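Local coordinates for protein putative NAD(P)H nitroreductase ydfN (Bacillus subtilis, PDB 3BEM) that is a putative FMN-dependent nitroreductase, working as a homodimer, that may contribute to the degradation of aromatic compounds, at residues H58-E71 against V83-D95. The protein carries 3 engineered substitutions. Residues are numbered along the deposited sequence; the frame is centred on the assembly and turned at random.
Sequences HTKYVTVLDQDVKE and VVSSSAVLLVLGD. With PGO (S-1,2-propanediol), chain H.
Lys-70 reaches from helix 67-76 to the C-terminal end of helix 82-85. Its NZ donates to Ser-86 O at 2.8 Å and to Val-83 O at 2.9 Å. The latter also accepts from Ser-86 OG. Bends at chi3 (82°) and chi4 (-73°) curl the chain so that NZ can reach these carbonyls. NZ also bonds Gln-67 OE1, which leaves the amide turned to give NE2 to Val-84 O (2.9 Å), nearly in the amide plane. Together, Lys-70 and Gln-67 bond three carbonyls around the end of helix 82-85. A methionine at Lys-70 would probably leave Ser-86 O without this donor and set the Gln-67 amide freer to turn.

Strands 59-64 and 88-95 pair antiparallel. Lys-60 with Leu-93, Val-62 with Leu-91 and Val-64 with Val-89 are hydrogen-bonded pairs, each with two bonds.

Apolar contacts cover both sheet faces. Tyr-61 CE2 lies 3.8 Å from Val-92 CG2, and its CD2 meets Leu-90 CD2. On the other face Val-62 CG2 touches Leu-93 CD1 at 3.8 Å. Lys-70 CG packs on Val-89 CG2.

The antiparallel pair belongs to the central sheet of the nitroreductase fold, with helices 67-76 and 82-85 in the connection between its strands. Strand 186-195 flanks 88-95, and a strand of the second subunit extends the sheet beside 59-64. Helices 37-47 and 136-161 cover the Tyr-61 face, where Tyr-61 OH bonds Ser-150 OG.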
loop_
_atom_site.group_PDB
_atom_site.type_symbol
_atom_site.label_atom_id
_atom_site.label_comp_id
_atom_site.label_asym_id
_atom_site.label_seq_id
_atom_site.Cartn_x
_atom_site.Cartn_y
_atom_site.Cartn_z
ATOM N N HIS B 58 -5.864 -7.209 8.332
ATOM C CA HIS B 58 -4.590 -7.532 8.946
ATOM C C HIS B 58 -3.989 -6.409 9.790
ATOM O O HIS B 58 -3.153 -6.674 10.648
ATOM C CB HIS B 58 -3.545 -7.907 7.890
ATOM C CG HIS B 58 -3.997 -8.945 6.918
ATOM N ND1 HIS B 58 -5.019 -8.716 6.015
ATOM C CD2 HIS B 58 -3.546 -10.195 6.670
ATOM C CE1 HIS B 58 -5.172 -9.784 5.254
ATOM N NE2 HIS B 58 -4.299 -10.710 5.639
ATOM N N THR B 59 -4.373 -5.178 9.500
ATOM C CA THR B 59 -3.673 -3.983 9.946
ATOM C C THR B 59 -4.178 -3.494 11.282
ATOM O O THR B 59 -5.408 -3.421 11.533
ATOM C CB THR B 59 -3.754 -2.834 8.887
ATOM O OG1 THR B 59 -3.508 -3.334 7.584
ATOM C CG2 THR B 59 -2.728 -1.696 9.159
ATOM N N LYS B 60 -3.228 -3.160 12.146
ATOM C CA LYS B 60 -3.486 -2.423 13.366
ATOM C C LYS B 60 -2.625 -1.173 13.390
ATOM O O LYS B 60 -1.533 -1.137 12.778
ATOM C CB LYS B 60 -3.291 -3.289 14.613
ATOM C CG LYS B 60 -4.357 -4.386 14.769
ATOM C CD LYS B 60 -4.555 -4.869 16.243
ATOM C CE LYS B 60 -5.981 -5.430 16.466
ATOM N NZ LYS B 60 -6.417 -5.371 17.887
ATOM N N TYR B 61 -3.117 -0.140 14.049
ATOM C CA TYR B 61 -2.341 1.081 14.271
ATOM C C TYR B 61 -2.155 1.371 15.757
ATOM O O TYR B 61 -3.136 1.323 16.534
ATOM C CB TYR B 61 -2.991 2.290 13.607
ATOM C CG TYR B 61 -3.077 2.238 12.094
ATOM C CD1 TYR B 61 -4.077 1.522 11.464
ATOM C CD2 TYR B 61 -2.198 2.967 11.313
ATOM C CE1 TYR B 61 -4.153 1.447 10.091
ATOM C CE2 TYR B 61 -2.263 2.932 9.956
ATOM C CZ TYR B 61 -3.247 2.170 9.335
ATOM O OH TYR B 61 -3.256 2.164 7.981
ATOM N N VAL B 62 -0.914 1.616 16.176
ATOM C CA VAL B 62 -0.671 2.146 17.500
ATOM C C VAL B 62 -0.348 3.599 17.268
ATOM O O VAL B 62 0.649 3.937 16.593
ATOM C CB VAL B 62 0.431 1.440 18.203
ATOM C CG1 VAL B 62 0.704 2.134 19.543
ATOM C CG2 VAL B 62 0.041 -0.034 18.393
ATOM N N THR B 63 -1.195 4.459 17.808
ATOM C CA THR B 63 -1.112 5.888 17.542
ATOM C C THR B 63 -0.629 6.635 18.780
ATOM O O THR B 63 -1.333 6.672 19.801
ATOM C CB THR B 63 -2.474 6.451 17.081
ATOM O OG1 THR B 63 -2.954 5.679 15.966
ATOM C CG2 THR B 63 -2.369 7.917 16.696
ATOM N N VAL B 64 0.567 7.208 18.677
ATOM C CA VAL B 64 1.242 7.809 19.821
ATOM C C VAL B 64 1.083 9.320 19.766
ATOM O O VAL B 64 1.642 9.994 18.883
ATOM C CB VAL B 64 2.743 7.433 19.884
ATOM C CG1 VAL B 64 3.372 7.951 21.202
ATOM C CG2 VAL B 64 2.909 5.886 19.718
ATOM N N LEU B 65 0.352 9.844 20.752
ATOM C CA LEU B 65 0.127 11.283 20.912
ATOM C C LEU B 65 0.987 11.797 22.056
ATOM O O LEU B 65 1.333 12.985 22.141
ATOM C CB LEU B 65 -1.365 11.548 21.205
ATOM C CG LEU B 65 -2.407 11.017 20.207
ATOM C CD1 LEU B 65 -3.842 11.118 20.768
ATOM C CD2 LEU B 65 -2.282 11.754 18.929
ATOM N N ASP B 66 1.330 10.899 22.965
ATOM C CA ASP B 66 2.098 11.288 24.156
ATOM C C ASP B 66 3.500 11.782 23.812
ATOM O O ASP B 66 4.320 11.039 23.283
ATOM C CB ASP B 66 2.168 10.124 25.154
ATOM C CG ASP B 66 2.765 10.543 26.493
ATOM O OD1 ASP B 66 4.003 10.635 26.608
ATOM O OD2 ASP B 66 1.987 10.832 27.417
ATOM N N GLN B 67 3.807 13.029 24.171
ATOM C CA GLN B 67 5.066 13.602 23.778
ATOM C C GLN B 67 6.264 12.915 24.453
ATOM O O GLN B 67 7.337 12.777 23.872
ATOM C CB GLN B 67 5.055 15.107 24.006
ATOM C CG GLN B 67 6.225 15.811 23.426
ATOM C CD GLN B 67 6.369 15.660 21.909
ATOM O OE1 GLN B 67 5.451 15.281 21.198
ATOM N NE2 GLN B 67 7.540 16.007 21.427
ATOM N N ASP B 68 6.092 12.442 25.681
ATOM C CA ASP B 68 7.200 11.762 26.334
ATOM C C ASP B 68 7.545 10.474 25.585
ATOM O O ASP B 68 8.717 10.125 25.408
ATOM C CB ASP B 68 6.842 11.436 27.779
ATOM C CG ASP B 68 7.990 10.772 28.532
ATOM O OD1 ASP B 68 9.068 11.388 28.617
ATOM O OD2 ASP B 68 7.800 9.651 29.029
ATOM N N VAL B 69 6.519 9.752 25.166
ATOM C CA VAL B 69 6.729 8.519 24.402
ATOM C C VAL B 69 7.381 8.819 23.043
ATOM O O VAL B 69 8.275 8.121 22.614
ATOM C CB VAL B 69 5.458 7.699 24.211
ATOM C CG1 VAL B 69 5.768 6.437 23.453
ATOM C CG2 VAL B 69 4.827 7.328 25.573
ATOM N N LYS B 70 6.954 9.895 22.396
ATOM C CA LYS B 70 7.567 10.281 21.112
ATOM C C LYS B 70 9.042 10.609 21.274
ATOM O O LYS B 70 9.871 10.194 20.460
ATOM C CB LYS B 70 6.787 11.465 20.489
ATOM C CG LYS B 70 5.401 11.070 19.982
ATOM C CD LYS B 70 4.361 12.205 19.923
ATOM C CE LYS B 70 4.452 13.072 18.682
ATOM N NZ LYS B 70 5.651 14.021 18.664
ATOM N N GLU B 71 9.372 11.366 22.319
ATOM C CA GLU B 71 10.763 11.639 22.650
ATOM C C GLU B 71 11.523 10.330 22.781
ATOM O O GLU B 71 12.617 10.190 22.213
ATOM C CB GLU B 71 10.895 12.458 23.936
ATOM C CG GLU B 71 10.456 13.933 23.817
ATOM C CD GLU B 71 10.238 14.638 25.204
ATOM O OE1 GLU B 71 10.543 14.056 26.289
ATOM O OE2 GLU B 71 9.732 15.787 25.203
ATOM N N VAL B 83 10.060 12.472 14.599
ATOM C CA VAL B 83 9.242 11.742 15.567
ATOM C C VAL B 83 8.841 12.666 16.733
ATOM O O VAL B 83 7.706 12.594 17.227
ATOM C CB VAL B 83 9.943 10.452 16.077
ATOM C CG1 VAL B 83 9.321 9.942 17.349
ATOM C CG2 VAL B 83 9.889 9.361 15.023
ATOM N N VAL B 84 9.763 13.534 17.149
ATOM C CA VAL B 84 9.513 14.500 18.251
ATOM C C VAL B 84 8.627 15.676 17.830
ATOM O O VAL B 84 7.678 16.027 18.539
ATOM C CB VAL B 84 10.878 14.968 18.839
ATOM C CG1 VAL B 84 10.720 16.079 19.908
ATOM C CG2 VAL B 84 11.613 13.744 19.396
ATOM N N SER B 85 8.925 16.276 16.679
ATOM C CA SER B 85 8.211 17.485 16.226
ATOM C C SER B 85 6.809 17.176 15.689
ATOM O O SER B 85 5.966 18.044 15.648
ATOM C CB SER B 85 8.989 18.214 15.155
ATOM O OG SER B 85 9.254 17.346 14.058
ATOM N N SER B 86 6.598 15.951 15.205
ATOM C CA SER B 86 5.281 15.531 14.726
ATOM C C SER B 86 4.144 15.728 15.706
ATOM O O SER B 86 4.342 15.765 16.930
ATOM C CB SER B 86 5.290 14.043 14.349
ATOM O OG SER B 86 5.529 13.199 15.462
ATOM N N SER B 87 2.944 15.868 15.174
ATOM C CA SER B 87 1.752 15.885 16.024
ATOM C C SER B 87 1.414 14.524 16.610
ATOM O O SER B 87 0.931 14.450 17.732
ATOM C CB SER B 87 0.567 16.455 15.264
ATOM O OG SER B 87 0.903 17.737 14.776
ATOM N N ALA B 88 1.687 13.460 15.856
ATOM C CA ALA B 88 1.518 12.097 16.319
ATOM C C ALA B 88 2.465 11.201 15.524
ATOM O O ALA B 88 2.893 11.548 14.405
ATOM C CB ALA B 88 0.073 11.621 16.171
ATOM N N VAL B 89 2.831 10.072 16.120
ATOM C CA VAL B 89 3.628 9.031 15.460
ATOM C C VAL B 89 2.786 7.755 15.435
ATOM O O VAL B 89 2.290 7.359 16.489
ATOM C CB VAL B 89 4.978 8.729 16.159
ATOM C CG1 VAL B 89 5.730 7.689 15.261
ATOM C CG2 VAL B 89 5.840 9.969 16.350
ATOM N N LEU B 90 2.520 7.163 14.242
ATOM C CA LEU B 90 1.752 5.907 14.141
ATOM C C LEU B 90 2.666 4.772 13.797
ATOM O O LEU B 90 3.567 4.916 12.948
ATOM C CB LEU B 90 0.702 6.016 13.031
ATOM C CG LEU B 90 -0.465 7.000 13.255
ATOM C CD1 LEU B 90 -0.066 8.445 13.248
ATOM C CD2 LEU B 90 -1.450 6.725 12.120
ATOM N N LEU B 91 2.474 3.641 14.464
ATOM C CA LEU B 91 3.106 2.405 14.065
ATOM C C LEU B 91 2.075 1.590 13.358
ATOM O O LEU B 91 1.015 1.302 13.896
ATOM C CB LEU B 91 3.703 1.684 15.280
ATOM C CG LEU B 91 4.968 2.343 15.868
ATOM C CD1 LEU B 91 6.111 2.449 14.799
ATOM C CD2 LEU B 91 4.611 3.702 16.578
ATOM N N VAL B 92 2.382 1.245 12.124
ATOM C CA VAL B 92 1.505 0.454 11.308
ATOM C C VAL B 92 1.926 -1.007 11.462
ATOM O O VAL B 92 3.012 -1.403 11.070
ATOM C CB VAL B 92 1.563 0.869 9.822
ATOM C CG1 VAL B 92 0.471 0.103 9.026
ATOM C CG2 VAL B 92 1.443 2.431 9.647
ATOM N N LEU B 93 1.039 -1.803 12.064
ATOM C CA LEU B 93 1.288 -3.191 12.359
ATOM C C LEU B 93 0.510 -4.084 11.400
ATOM O O LEU B 93 -0.595 -3.756 10.991
ATOM C CB LEU B 93 0.826 -3.542 13.788
ATOM C CG LEU B 93 1.400 -2.680 14.903
ATOM C CD1 LEU B 93 0.908 -3.142 16.295
ATOM C CD2 LEU B 93 2.980 -2.632 14.789
ATOM N N GLY B 94 1.107 -5.225 11.069
ATOM C CA GLY B 94 0.425 -6.265 10.351
ATOM C C GLY B 94 0.392 -7.549 11.156
ATOM O O GLY B 94 1.423 -8.053 11.593
ATOM N N ASP B 95 -0.799 -8.082 11.369
ATOM C CA ASP B 95 -0.938 -9.353 12.095
ATOM C C ASP B 95 -0.514 -10.547 11.243
ATOM O O ASP B 95 -1.184 -10.905 10.284
ATOM C CB ASP B 95 -2.375 -9.493 12.502
ATOM C CG ASP B 95 -2.633 -10.606 13.458
ATOM O OD1 ASP B 95 -1.714 -11.343 13.839
ATOM O OD2 ASP B 95 -3.821 -10.707 13.876
HETATM C C1 PGO H . -0.666 16.497 20.092
HETATM C C2 PGO H . -1.346 15.359 20.851
HETATM C C3 PGO H . -0.865 15.293 22.313
HETATM O O1 PGO H . -0.764 16.380 18.667
HETATM O O2 PGO H . -2.784 15.523 20.774
#